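Germination protein YpeB (Bacillus megaterium QM B1551, PDB 5BOI) is involved in spore germination, and its C-terminal part, built of PepSY-type domains, is thought to act as an inhibitory module. Local coordinates at residues Tyr59-Gln64 and Pro69-Glu74; His99-Leu104 and Ile147-Lys152; Met106-Gln111 and Val117-Glu122; Arg20-Leu25 and Thr93-Asp98; Met137-Ser140 and Ser145-Gly148. All coordinates share one frame; numbering follows the deposited sequence. Where two conformers were deposited one is given.

Contact 1: Tyr59-Gln64 and Pro69-Glu74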
# COMPACT_ATOMS: atom_id res chain seq x y z
N TYR A 59 16.59 -1.95 -6.67
CA TYR A 59 15.92 -2.71 -7.71
C TYR A 59 14.55 -2.12 -7.96
O TYR A 59 13.79 -1.88 -7.02
CB TYR A 59 15.82 -4.19 -7.32
CG TYR A 59 17.13 -4.77 -6.84
CD1 TYR A 59 17.54 -4.63 -5.51
CD2 TYR A 59 17.98 -5.42 -7.72
CE1 TYR A 59 18.75 -5.15 -5.07
CE2 TYR A 59 19.19 -5.94 -7.29
CZ TYR A 59 19.57 -5.81 -5.97
OH TYR A 59 20.77 -6.32 -5.54
N MET A 60 14.23 -1.88 -9.22
CA MET A 60 12.98 -1.25 -9.55
C MET A 60 12.35 -1.88 -10.77
O MET A 60 13.01 -2.11 -11.78
CB MET A 60 13.17 0.24 -9.79
CG MET A 60 11.86 0.95 -10.12
SD MET A 60 11.98 2.74 -10.01
CE MET A 60 10.25 3.20 -10.19
N ASP A 61 11.06 -2.16 -10.67
CA ASP A 61 10.32 -2.70 -11.79
C ASP A 61 9.31 -1.68 -12.29
O ASP A 61 8.60 -1.02 -11.52
CB ASP A 61 9.64 -4.01 -11.41
CG ASP A 61 10.65 -5.13 -11.15
OD1 ASP A 61 11.07 -5.78 -12.13
OD2 ASP A 61 11.02 -5.36 -9.98
N ILE A 62 9.26 -1.53 -13.61
CA ILE A 62 8.34 -0.62 -14.26
C ILE A 62 7.64 -1.36 -15.39
O ILE A 62 8.24 -2.22 -16.04
CB ILE A 62 9.07 0.62 -14.81
CG1 ILE A 62 10.02 1.21 -13.76
CG2 ILE A 62 8.08 1.66 -15.32
CD1 ILE A 62 10.56 2.58 -14.09
N THR A 63 6.38 -1.05 -15.60
CA THR A 63 5.60 -1.73 -16.63
C THR A 63 6.09 -1.31 -18.01
O THR A 63 6.26 -0.11 -18.27
CB THR A 63 4.10 -1.45 -16.47
OG1 THR A 63 3.87 -0.03 -16.47
CG2 THR A 63 3.60 -2.02 -15.16
N GLN A 64 6.34 -2.29 -18.87
CA GLN A 64 6.74 -2.00 -20.24
C GLN A 64 5.66 -1.14 -20.90
O GLN A 64 5.96 -0.24 -21.70
CB GLN A 64 6.97 -3.29 -21.03
CG GLN A 64 8.26 -4.02 -20.69
CD GLN A 64 8.54 -5.20 -21.60
OE1 GLN A 64 8.80 -6.31 -21.13
NE2 GLN A 64 8.49 -4.96 -22.91
N PRO A 69 5.32 2.92 -12.11
CA PRO A 69 6.17 2.41 -11.03
C PRO A 69 5.46 1.25 -10.38
O PRO A 69 4.42 1.43 -9.76
CB PRO A 69 6.29 3.59 -10.06
CG PRO A 69 5.77 4.78 -10.80
CD PRO A 69 4.78 4.26 -11.80
N LEU A 70 6.01 0.06 -10.54
CA LEU A 70 5.35 -1.14 -10.05
C LEU A 70 5.89 -1.60 -8.69
O LEU A 70 5.12 -1.90 -7.78
CB LEU A 70 5.51 -2.26 -11.08
CG LEU A 70 4.68 -3.51 -10.86
CD1 LEU A 70 3.19 -3.19 -10.99
CD2 LEU A 70 5.11 -4.56 -11.87
N TRP A 71 7.21 -1.67 -8.57
CA TRP A 71 7.86 -2.25 -7.39
C TRP A 71 9.26 -1.66 -7.22
O TRP A 71 9.94 -1.38 -8.21
CB TRP A 71 7.92 -3.78 -7.53
CG TRP A 71 8.46 -4.51 -6.32
CD1 TRP A 71 7.76 -4.92 -5.22
CD2 TRP A 71 9.82 -4.93 -6.11
NE1 TRP A 71 8.60 -5.56 -4.33
CE2 TRP A 71 9.87 -5.58 -4.85
CE3 TRP A 71 11.00 -4.81 -6.85
CZ2 TRP A 71 11.05 -6.10 -4.33
CZ3 TRP A 71 12.17 -5.34 -6.33
CH2 TRP A 71 12.18 -5.98 -5.08
N VAL A 72 9.66 -1.43 -5.97
CA VAL A 72 10.98 -0.87 -5.64
C VAL A 72 11.55 -1.53 -4.40
O VAL A 72 10.83 -1.81 -3.43
CB VAL A 72 10.94 0.67 -5.40
CG1 VAL A 72 12.28 1.17 -4.82
CG2 VAL A 72 10.59 1.42 -6.66
N LEU A 73 12.85 -1.78 -4.40
CA LEU A 73 13.51 -2.13 -3.16
C LEU A 73 14.93 -1.60 -3.15
O LEU A 73 15.71 -1.90 -4.05
CB LEU A 73 13.52 -3.64 -2.95
CG LEU A 73 14.16 -4.00 -1.61
CD1 LEU A 73 13.45 -3.26 -0.49
CD2 LEU A 73 14.12 -5.51 -1.37
N GLU A 74 15.23 -0.76 -2.16
CA GLU A 74 16.59 -0.31 -1.90
C GLU A 74 17.14 -1.23 -0.84
O GLU A 74 16.69 -1.18 0.31
CB GLU A 74 16.63 1.15 -1.42
CG GLU A 74 15.96 2.15 -2.35
CD GLU A 74 16.22 3.60 -1.93
OE1 GLU A 74 17.13 3.83 -1.09
OE2 GLU A 74 15.52 4.50 -2.45

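Contact 2: His99-Leu104 and Ile147-Lys152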
# COMPACT_ATOMS: atom_id res chain seq x y z
N HIS A 99 3.40 11.65 -6.13
CA HIS A 99 3.77 10.81 -7.27
C HIS A 99 2.57 10.16 -7.95
O HIS A 99 2.68 9.04 -8.44
CB HIS A 99 4.78 9.75 -6.83
CG HIS A 99 6.12 10.31 -6.49
ND1 HIS A 99 6.40 10.90 -5.28
CD2 HIS A 99 7.24 10.44 -7.24
CE1 HIS A 99 7.65 11.34 -5.27
NE2 HIS A 99 8.18 11.07 -6.45
N ARG A 100 1.44 10.86 -7.94
CA ARG A 100 0.24 10.50 -8.70
C ARG A 100 -0.51 9.28 -8.18
O ARG A 100 -1.32 8.69 -8.90
CB ARG A 100 0.57 10.28 -10.18
CG ARG A 100 0.79 11.56 -10.97
CD ARG A 100 1.41 11.29 -12.34
NE ARG A 100 1.12 9.95 -12.82
CZ ARG A 100 1.76 9.37 -13.84
NH1 ARG A 100 1.43 8.14 -14.21
NH2 ARG A 100 2.72 10.02 -14.48
N PHE A 101 -0.25 8.89 -6.94
CA PHE A 101 -1.04 7.86 -6.29
C PHE A 101 -2.03 8.54 -5.38
O PHE A 101 -1.75 8.80 -4.21
CB PHE A 101 -0.16 6.87 -5.51
CG PHE A 101 0.63 5.96 -6.38
CD1 PHE A 101 0.09 4.77 -6.83
CD2 PHE A 101 1.91 6.31 -6.78
CE1 PHE A 101 0.82 3.92 -7.64
CE2 PHE A 101 2.65 5.46 -7.61
CZ PHE A 101 2.10 4.27 -8.04
N GLU A 102 -3.20 8.86 -5.94
CA GLU A 102 -4.24 9.58 -5.23
C GLU A 102 -5.34 8.62 -4.78
O GLU A 102 -5.46 7.51 -5.30
CB GLU A 102 -4.84 10.68 -6.10
CG GLU A 102 -3.85 11.43 -6.98
CD GLU A 102 -2.82 12.20 -6.19
OE1 GLU A 102 -3.16 12.65 -5.07
OE2 GLU A 102 -1.68 12.34 -6.67
N SER A 103 -6.13 9.07 -3.80
CA SER A 103 -7.29 8.34 -3.29
C SER A 103 -6.90 7.07 -2.54
O SER A 103 -7.61 6.07 -2.59
CB SER A 103 -8.28 8.01 -4.41
OG SER A 103 -7.78 6.95 -5.21
N LEU A 104 -5.77 7.13 -1.85
CA LEU A 104 -5.36 6.04 -0.96
C LEU A 104 -5.53 6.48 0.49
O LEU A 104 -5.45 7.67 0.80
CB LEU A 104 -3.91 5.67 -1.24
CG LEU A 104 -3.67 5.01 -2.60
CD1 LEU A 104 -2.19 4.98 -2.91
CD2 LEU A 104 -4.21 3.59 -2.59
N ILE A 147 12.38 3.37 0.94
CA ILE A 147 13.31 2.28 0.66
C ILE A 147 12.64 1.04 0.10
O ILE A 147 13.30 0.09 -0.32
CB ILE A 147 14.11 1.91 1.91
CG1 ILE A 147 13.19 1.45 3.03
CG2 ILE A 147 14.94 3.10 2.37
CD1 ILE A 147 13.92 1.33 4.38
N GLY A 148 11.31 1.02 0.11
CA GLY A 148 10.58 -0.07 -0.49
C GLY A 148 9.22 0.44 -0.94
O GLY A 148 8.69 1.37 -0.32
N PHE A 149 8.70 -0.14 -2.02
CA PHE A 149 7.42 0.27 -2.61
C PHE A 149 6.83 -0.87 -3.43
O PHE A 149 7.55 -1.55 -4.16
CB PHE A 149 7.61 1.53 -3.48
CG PHE A 149 6.38 1.96 -4.24
CD1 PHE A 149 5.42 2.77 -3.64
CD2 PHE A 149 6.20 1.59 -5.57
CE1 PHE A 149 4.29 3.18 -4.34
CE2 PHE A 149 5.07 2.01 -6.28
CZ PHE A 149 4.12 2.80 -5.66
N SER A 150 5.53 -1.10 -3.31
CA SER A 150 4.89 -2.07 -4.18
C SER A 150 3.47 -1.64 -4.48
O SER A 150 2.66 -1.52 -3.57
CB SER A 150 4.87 -3.45 -3.55
OG SER A 150 4.05 -4.31 -4.33
N ALA A 151 3.19 -1.38 -5.75
CA ALA A 151 1.82 -1.07 -6.15
C ALA A 151 1.23 -2.20 -6.97
O ALA A 151 0.33 -1.98 -7.79
CB ALA A 151 1.78 0.24 -6.92
N LYS A 152 1.74 -3.41 -6.78
CA LYS A 152 1.32 -4.53 -7.61
C LYS A 152 -0.17 -4.83 -7.42
O LYS A 152 -0.90 -4.98 -8.40
CB LYS A 152 2.18 -5.76 -7.31
CG LYS A 152 3.62 -5.63 -7.82
CD LYS A 152 4.48 -6.83 -7.42
CE LYS A 152 4.30 -7.98 -8.39
NZ LYS A 152 5.44 -8.94 -8.34

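Contact 3: Met106-Gln111 and Val117-Glu122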
# COMPACT_ATOMS: atom_id res chain seq x y z
N MET A 106 -4.38 5.17 4.68
CA MET A 106 -3.49 4.21 5.37
C MET A 106 -4.31 3.14 6.07
O MET A 106 -5.33 3.44 6.71
CB MET A 106 -2.60 4.91 6.38
CG MET A 106 -1.57 3.96 7.02
SD MET A 106 -0.48 4.94 8.03
CE MET A 106 -1.73 5.83 8.94
N ALA A 107 -3.87 1.89 5.95
CA ALA A 107 -4.55 0.77 6.59
C ALA A 107 -3.71 0.09 7.67
O ALA A 107 -4.26 -0.41 8.66
CB ALA A 107 -4.97 -0.26 5.55
N GLU A 108 -2.38 0.05 7.49
CA GLU A 108 -1.52 -0.65 8.44
C GLU A 108 -0.25 0.14 8.61
O GLU A 108 0.20 0.76 7.65
CB GLU A 108 -1.13 -2.05 7.97
CG GLU A 108 -2.26 -2.95 7.60
CD GLU A 108 -2.94 -3.52 8.80
OE1 GLU A 108 -2.34 -3.50 9.92
OE2 GLU A 108 -4.05 -4.00 8.62
N SER A 109 0.32 0.08 9.80
CA SER A 109 1.61 0.71 10.06
C SER A 109 2.34 -0.05 11.14
O SER A 109 1.72 -0.52 12.09
CB SER A 109 1.44 2.18 10.44
OG SER A 109 0.83 2.31 11.70
N ALA A 110 3.64 -0.21 10.96
CA ALA A 110 4.44 -0.92 11.94
C ALA A 110 5.86 -0.43 11.84
O ALA A 110 6.27 0.11 10.81
CB ALA A 110 4.39 -2.41 11.72
N GLN A 111 6.60 -0.60 12.93
CA GLN A 111 8.01 -0.28 12.94
C GLN A 111 8.81 -1.58 13.07
O GLN A 111 8.56 -2.39 13.95
CB GLN A 111 8.33 0.67 14.09
CG GLN A 111 9.82 0.81 14.31
CD GLN A 111 10.16 1.95 15.24
OE1 GLN A 111 9.29 2.73 15.62
NE2 GLN A 111 11.44 2.05 15.61
N VAL A 117 6.88 0.54 8.09
CA VAL A 117 6.24 -0.30 7.08
C VAL A 117 4.76 0.07 7.07
O VAL A 117 4.09 0.01 8.11
CB VAL A 117 6.43 -1.80 7.41
CG1 VAL A 117 5.78 -2.68 6.35
CG2 VAL A 117 7.93 -2.11 7.53
N PHE A 118 4.28 0.43 5.89
CA PHE A 118 2.92 0.93 5.76
C PHE A 118 2.16 0.25 4.63
O PHE A 118 2.74 -0.09 3.60
CB PHE A 118 2.95 2.43 5.48
CG PHE A 118 3.72 3.21 6.48
CD1 PHE A 118 3.22 3.38 7.76
CD2 PHE A 118 4.95 3.76 6.16
CE1 PHE A 118 3.92 4.09 8.70
CE2 PHE A 118 5.65 4.49 7.11
CZ PHE A 118 5.13 4.65 8.37
N THR A 119 0.85 0.05 4.84
CA THR A 119 -0.03 -0.38 3.75
C THR A 119 -1.13 0.65 3.58
O THR A 119 -1.72 1.10 4.57
CB THR A 119 -0.65 -1.77 4.01
OG1 THR A 119 0.39 -2.73 4.23
CG2 THR A 119 -1.52 -2.18 2.82
N PHE A 120 -1.38 1.06 2.34
CA PHE A 120 -2.44 2.01 2.01
C PHE A 120 -3.43 1.27 1.13
O PHE A 120 -3.03 0.35 0.42
CB PHE A 120 -1.87 3.22 1.25
CG PHE A 120 -0.98 4.10 2.08
CD1 PHE A 120 0.33 3.73 2.34
CD2 PHE A 120 -1.46 5.28 2.61
CE1 PHE A 120 1.16 4.55 3.11
CE2 PHE A 120 -0.64 6.09 3.38
CZ PHE A 120 0.67 5.72 3.63
N VAL A 121 -4.71 1.66 1.16
CA VAL A 121 -5.69 1.02 0.30
C VAL A 121 -6.53 2.05 -0.46
O VAL A 121 -6.70 3.19 -0.02
CB VAL A 121 -6.65 0.10 1.07
CG1 VAL A 121 -5.88 -1.05 1.73
CG2 VAL A 121 -7.45 0.89 2.13
N GLU A 122 -7.08 1.62 -1.59
CA GLU A 122 -7.87 2.49 -2.43
C GLU A 122 -9.17 2.87 -1.75
O GLU A 122 -9.81 2.05 -1.06
CB GLU A 122 -8.16 1.82 -3.77
CG GLU A 122 -8.93 2.74 -4.73
CD GLU A 122 -9.43 2.01 -5.95
OE1 GLU A 122 -9.56 0.77 -5.89
OE2 GLU A 122 -9.70 2.69 -6.97

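Contact 4: Arg20-Leu25 and Thr93-Asp98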
# COMPACT_ATOMS: atom_id res chain seq x y z
N ARG A 20 14.47 7.85 -12.19
CA ARG A 20 15.17 9.02 -11.66
C ARG A 20 14.22 9.92 -10.86
O ARG A 20 14.56 10.36 -9.76
CB ARG A 20 15.81 9.81 -12.80
CG ARG A 20 16.78 9.00 -13.64
CD ARG A 20 17.66 9.91 -14.49
NE ARG A 20 18.51 9.15 -15.41
CZ ARG A 20 19.66 8.59 -15.06
NH1 ARG A 20 20.36 7.91 -15.96
NH2 ARG A 20 20.11 8.70 -13.82
N SER A 21 13.05 10.16 -11.42
CA SER A 21 12.03 11.01 -10.79
C SER A 21 11.44 10.39 -9.52
O SER A 21 11.37 11.05 -8.48
CB SER A 21 10.92 11.30 -11.80
OG SER A 21 10.18 12.43 -11.41
N PHE A 22 11.02 9.14 -9.62
CA PHE A 22 10.39 8.42 -8.51
C PHE A 22 11.32 8.26 -7.30
O PHE A 22 10.88 8.34 -6.15
CB PHE A 22 9.94 7.04 -9.00
CG PHE A 22 8.95 6.36 -8.10
CD1 PHE A 22 7.62 6.74 -8.09
CD2 PHE A 22 9.35 5.31 -7.28
CE1 PHE A 22 6.70 6.09 -7.27
CE2 PHE A 22 8.44 4.66 -6.46
CZ PHE A 22 7.11 5.05 -6.46
N LEU A 23 12.60 8.03 -7.58
CA LEU A 23 13.58 7.69 -6.54
C LEU A 23 14.44 8.89 -6.18
O LEU A 23 15.35 8.78 -5.36
CB LEU A 23 14.47 6.54 -7.00
CG LEU A 23 13.79 5.20 -7.27
CD1 LEU A 23 14.78 4.26 -7.92
CD2 LEU A 23 13.26 4.63 -5.97
N ASN A 24 14.16 10.02 -6.82
CA ASN A 24 14.88 11.25 -6.56
C ASN A 24 16.37 11.08 -6.80
O ASN A 24 17.19 11.47 -5.97
CB ASN A 24 14.61 11.72 -5.12
CG ASN A 24 14.56 13.23 -5.00
OD1 ASN A 24 14.61 13.95 -6.00
ND2 ASN A 24 14.45 13.71 -3.77
N LEU A 25 16.73 10.47 -7.93
CA LEU A 25 18.13 10.27 -8.29
C LEU A 25 18.70 11.57 -8.87
O LEU A 25 18.03 12.26 -9.64
CB LEU A 25 18.27 9.13 -9.30
CG LEU A 25 17.60 7.80 -8.95
CD1 LEU A 25 17.77 6.82 -10.10
CD2 LEU A 25 18.14 7.21 -7.66
N THR A 93 2.58 9.29 3.23
CA THR A 93 1.35 9.82 2.66
C THR A 93 1.67 10.92 1.62
O THR A 93 1.10 10.93 0.52
CB THR A 93 0.44 10.38 3.77
OG1 THR A 93 0.12 9.32 4.70
CG2 THR A 93 -0.84 10.99 3.16
N LYS A 94 2.61 11.80 1.96
CA LYS A 94 2.97 12.90 1.06
C LYS A 94 3.60 12.39 -0.22
O LYS A 94 3.32 12.89 -1.32
CB LYS A 94 3.94 13.86 1.74
CG LYS A 94 4.42 14.99 0.80
CD LYS A 94 5.61 15.75 1.35
CE LYS A 94 6.02 16.91 0.41
NZ LYS A 94 4.85 17.62 -0.20
N PHE A 95 4.46 11.39 -0.07
CA PHE A 95 5.15 10.79 -1.21
C PHE A 95 4.14 10.28 -2.23
O PHE A 95 4.25 10.59 -3.43
CB PHE A 95 6.06 9.65 -0.76
CG PHE A 95 6.75 8.95 -1.89
CD1 PHE A 95 7.94 9.44 -2.39
CD2 PHE A 95 6.22 7.80 -2.44
CE1 PHE A 95 8.59 8.79 -3.42
CE2 PHE A 95 6.87 7.15 -3.48
CZ PHE A 95 8.06 7.66 -3.97
N LEU A 96 3.14 9.52 -1.76
CA LEU A 96 2.13 8.96 -2.66
C LEU A 96 1.41 10.06 -3.43
O LEU A 96 1.29 9.98 -4.65
CB LEU A 96 1.11 8.11 -1.89
CG LEU A 96 1.69 6.79 -1.36
CD1 LEU A 96 0.72 6.07 -0.46
CD2 LEU A 96 2.10 5.91 -2.53
N LYS A 97 0.96 11.09 -2.71
CA LYS A 97 0.25 12.19 -3.34
C LYS A 97 1.15 12.93 -4.33
O LYS A 97 0.69 13.35 -5.39
CB LYS A 97 -0.30 13.15 -2.28
CG LYS A 97 -1.11 12.43 -1.21
CD LYS A 97 -2.32 13.22 -0.77
CE LYS A 97 -3.45 12.28 -0.38
NZ LYS A 97 -3.91 11.44 -1.52
N ASP A 98 2.42 13.08 -3.99
CA ASP A 98 3.37 13.75 -4.88
C ASP A 98 3.67 12.95 -6.15
O ASP A 98 4.16 13.52 -7.14
CB ASP A 98 4.69 14.06 -4.17
CG ASP A 98 4.55 15.14 -3.11
OD1 ASP A 98 3.55 15.88 -3.14
OD2 ASP A 98 5.46 15.27 -2.26

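Contact 5: Met137-Ser140 and Ser145-Gly148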
# COMPACT_ATOMS: atom_id res chain seq x y z
N MET A 137 4.50 0.32 1.43
CA MET A 137 5.64 1.23 1.48
C MET A 137 6.52 0.92 2.66
O MET A 137 6.01 0.54 3.72
CB MET A 137 5.19 2.67 1.58
CG MET A 137 4.24 3.11 0.52
SD MET A 137 4.26 4.89 0.54
CE MET A 137 5.96 5.22 0.08
N LYS A 138 7.83 1.11 2.48
CA LYS A 138 8.79 0.98 3.56
C LYS A 138 9.63 2.25 3.54
O LYS A 138 10.12 2.67 2.48
CB LYS A 138 9.66 -0.27 3.40
CG LYS A 138 8.87 -1.58 3.47
CD LYS A 138 9.74 -2.77 3.13
CE LYS A 138 8.89 -4.04 3.07
NZ LYS A 138 9.66 -5.24 2.63
N MET A 139 9.76 2.88 4.71
CA MET A 139 10.46 4.15 4.84
C MET A 139 11.65 4.00 5.77
O MET A 139 11.58 3.28 6.76
CB MET A 139 9.52 5.23 5.39
CG MET A 139 8.15 5.32 4.75
SD MET A 139 8.23 5.83 3.04
CE MET A 139 8.68 7.55 3.23
N SER A 140 12.74 4.70 5.47
CA SER A 140 13.86 4.78 6.40
C SER A 140 13.49 5.68 7.57
O SER A 140 13.09 6.81 7.36
CB SER A 140 15.10 5.34 5.72
OG SER A 140 16.06 5.71 6.72
N SER A 145 13.35 8.70 3.95
CA SER A 145 13.38 8.31 2.54
C SER A 145 12.63 7.00 2.31
O SER A 145 12.54 6.15 3.20
CB SER A 145 14.82 8.16 2.03
OG SER A 145 15.57 7.24 2.82
N VAL A 146 12.11 6.86 1.09
CA VAL A 146 11.48 5.62 0.64
C VAL A 146 12.56 4.57 0.39
O VAL A 146 13.56 4.85 -0.27
CB VAL A 146 10.65 5.85 -0.64
CG1 VAL A 146 10.02 4.55 -1.12
CG2 VAL A 146 9.56 6.89 -0.39
N ILE A 147 12.38 3.37 0.94
CA ILE A 147 13.31 2.28 0.66
C ILE A 147 12.64 1.04 0.10
O ILE A 147 13.30 0.09 -0.32
CB ILE A 147 14.11 1.91 1.91
CG1 ILE A 147 13.19 1.45 3.03
CG2 ILE A 147 14.94 3.10 2.37
CD1 ILE A 147 13.92 1.33 4.38
N GLY A 148 11.31 1.02 0.11
CA GLY A 148 10.58 -0.07 -0.49
C GLY A 148 9.22 0.44 -0.94
O GLY A 148 8.69 1.37 -0.32

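Contact 1: Tyr59-Gln64 and Pro69-Glu74
Asp61 and Trp71 carry their side chains on the same face of this hairpin and run alongside each other. With CG opposite its backbone N (chi1 -175°), Trp71 lays the indole along its own strand toward Leu73, one face over Leu73 N, and its CE3 and CZ3 atoms border Asp61 and Tyr59. CE3 lies 3.2 Å from Asp61 OD2, which approaches the ring obliquely; the carboxylate and ring planes are 48° apart. The other oxygen, OD1, is hydrogen-bonded to Ser46 OG on the next strand, which helps fix the carboxylate. Trp71 CZ3 comes within 4.0 Å of Tyr59 CB.

Strands 57-63 and 69-74 form an antiparallel hairpin with a classic beta bulge: Leu70 N and Trp71 N both turn to Asp61 O, the bond from Leu70 N being 3.0 Å long and that from Trp71 weak. Asp61 N returns a bond of 2.8 Å to Trp71 O.

Met60, Val72 and Pro69 lie on the other face. With CG anti to the backbone N (chi1 -179°) and the chain extended beyond it, Met60 stands off the strands toward helix 12-22, passing Val72 CG2 with CG at 3.7 Å and Pro69 CB with CE at 4.0 Å. A long, flexible, apolar chain suits this buried place.

Contact 2: His99-Leu104 and Ile147-Lys152
This is a buried aromatic contact in which Phe101, from the loop between helix 85-98 and strand 104-112, meets Phe149 and Ala151 at the end of strand 146-150. It lies within the PepSY-type part of the chain, where helix 85-98 packs on strand 146-150 and its neighbour 134-140, and joins the connection leaving that helix to strand 146-150.

The two phenylalanines form an offset edge-to-face pair. Their side chains come from opposite directions, and the edge of Phe149 is turned toward the face of Phe101, with centroids 5.2 Å apart and ring planes at 64°. Phe149 places CG opposite its own backbone N (chi1 174°), which extends the ring away from the strand toward the loop. Phe101 instead keeps CG beside its backbone N (chi1 -72°), and its ring is thereby laid across the end of the incoming one. The inclination lets C-H groups of Phe149 approach the pi cloud of Phe101, a weakly electrostatic attraction added to dispersion.

Ala151 sits at the N-cap position of helix 152-156 and adds its methyl group obliquely to the Phe101 ring, CB lying 3.9 Å from CE1. So small a side chain suits a place beside a ring already met by another aromatic. Leu96 of helix 85-98 touches both phenylalanines, and Phe22 makes a further edge-to-face pair with Phe149, so the two rings belong to a larger apolar cluster. The tightest point of the pair is between the outermost carbons: Phe101 CZ stands 3.5 Å from Phe149 CZ, with Phe101 CE2 scarcely farther from the same atom, at 3.6 Å.

Contact 3: Met106-Gln111 and Val117-Glu122
Met106, Phe118 and Phe120 make the apolar centre, on the face of the hairpin 104-112/115-123 that also meets helix 85-98. The extended start of the Met106 chain, with CG opposite the backbone N (chi1 -175°), brings SD alongside both rings, and the bend at chi3 turns the methyl CE away. SD lies 5.0 Å from the Phe118 centroid and 5.2 Å from that of Phe120, oblique to both, giving two Met-aromatic contacts. Met106 CG stands over one face of Phe120, and its CB is 3.8 Å from Phe120 CE2. A polarisable, unbranched thioether is well suited to serving two rings at once. An alanine in place of Phe120 is likely to leave Met106 CB and CG without the ring face they rest on, and its sulfur with one aromatic partner fewer.

Next to this centre, Ser109 CB reaches the edge of the Phe118 ring, 3.4 Å from CD1; the small side chain lets the ring come close. On the opposite face Glu108 and Thr119 run side by side through their CB atoms, while the Glu108 carboxylate leads away, OE2 making a long, weak ion pair with Arg214.

The backbone holds these antiparallel strands with a classic beta bulge: Ala107 and Glu108 both face Thr119, whose O accepts from Ala107 N at 2.7 Å and from Glu108 N at 3.2 Å. Ala107 O binds Arg214, tying the bulge to strand 211-218. With two donors on Thr119 O, the extra residue costs this carbonyl no hydrogen bonding, and the hairpin keeps a sulfur–aromatic face and a more polar one.

Contact 4: Arg20-Leu25 and Thr93-Asp98
Phe22 and Phe95 both carry CG opposite the backbone N, with chi1 at -163° and 177°, and these torsions extend the rings from their helices into the space between them. Neither CB is aimed at the partner helix, so it is the ends of the side chains that bring the two together. The chains cross at about a right angle.

The result is an edge-to-face (T-shaped) aromatic pair: the edge of Phe95 is turned toward the face of Phe22, with centroids 5.1 Å apart and planes at 77°. Phe95 CZ lies above the Phe22 ring, toward its rim, and its CE2 is 3.7 Å from Phe22 CZ. The backbone of Phe22 takes part as well: Phe22 O lies at the edge of the Phe95 ring, in its plane, 3.6 Å from CE1.

The pair joins the end of helix 12-22 to the last turns of helix 85-98, segments far apart in the PepSY-type part of the sequence. Just beyond Phe22 the first helix closes with a Schellman motif at Asn24, which takes a positive phi, a left-handed conformation that asparagine adopts more readily than most non-glycine residues, and Leu25 N bonds back to Arg20 O. Phe22 makes further edge-to-face pairs with Phe149 and His99, while His99 also stacks on Phe95. The slightly positive ring hydrogens of Phe95 thus face both the pi cloud and the carbonyl oxygen of Phe22, and the link between the two segments is one of dispersion plus weak C-H electrostatics.

Contact 5: Met137-Ser140 and Ser145-Gly148
Lys138, Ser140 and Ile147 bury the most surface in this antiparallel hairpin of strands 134-140 and 146-150, which contains a classic beta bulge: Ile147 and Gly148 both face Lys138. Lys138 O takes two hydrogen bonds from the same face of its carbonyl plane, from Ile147 N at 2.8 Å and from Gly148 N at 3.1 Å.

Ile147 has CG1 between its backbone N and carbonyl carbon (chi1 60°), a position that lays this branch 3.3 Å from Lys138 O and sends CD1 on toward Ser140 N. Its other branch, CG2, touches Ser140 CB. A glycine in its place would probably open a gap beside Ser140 CB and leave Lys138 CB without the CG1 branch it packs on. Beyond CB the extended lysine chain leads away, as suits a residue at an exposed site. A CB on Gly148 would come tightly against Lys138 CD, so the lack of a side chain fits this lysine conformation.

On the other face Val146 CG2 meets the methyl of Met137 at CE. Ser140 OG turns to Glu142 N and Ser145 OG to Asp143 in the connecting turn; where the hairpin closes, Ser140 N bonds to Ser145 O, 2.7 Å long and nearly straight at 167°.

Contacts 1, 5 and 3 are hairpins, each with a beta bulge, connected edge to edge: strand 69-74 of contact 1 pairs with strand 146-150, Val72 N lying 2.8 Å from Phe149 O, and strand 134-140 of contact 5 pairs with 115-123, Phe118 N lying 2.8 Å from Met137 O. Contacts 1 and 3 do not touch, their centres about 19 Å apart. Contacts 2 and 4, with centres about 9 Å apart, supply the aromatic layer between strands 69-74, 146-150 and 134-140 and helices 12-22 and 85-98: Phe22 CZ reaches Phe149 CE2 at 3.7 Å. From contact 4, Phe22 also packs on Met60 of contact 1, while Phe95 packs on Met137 of contact 5.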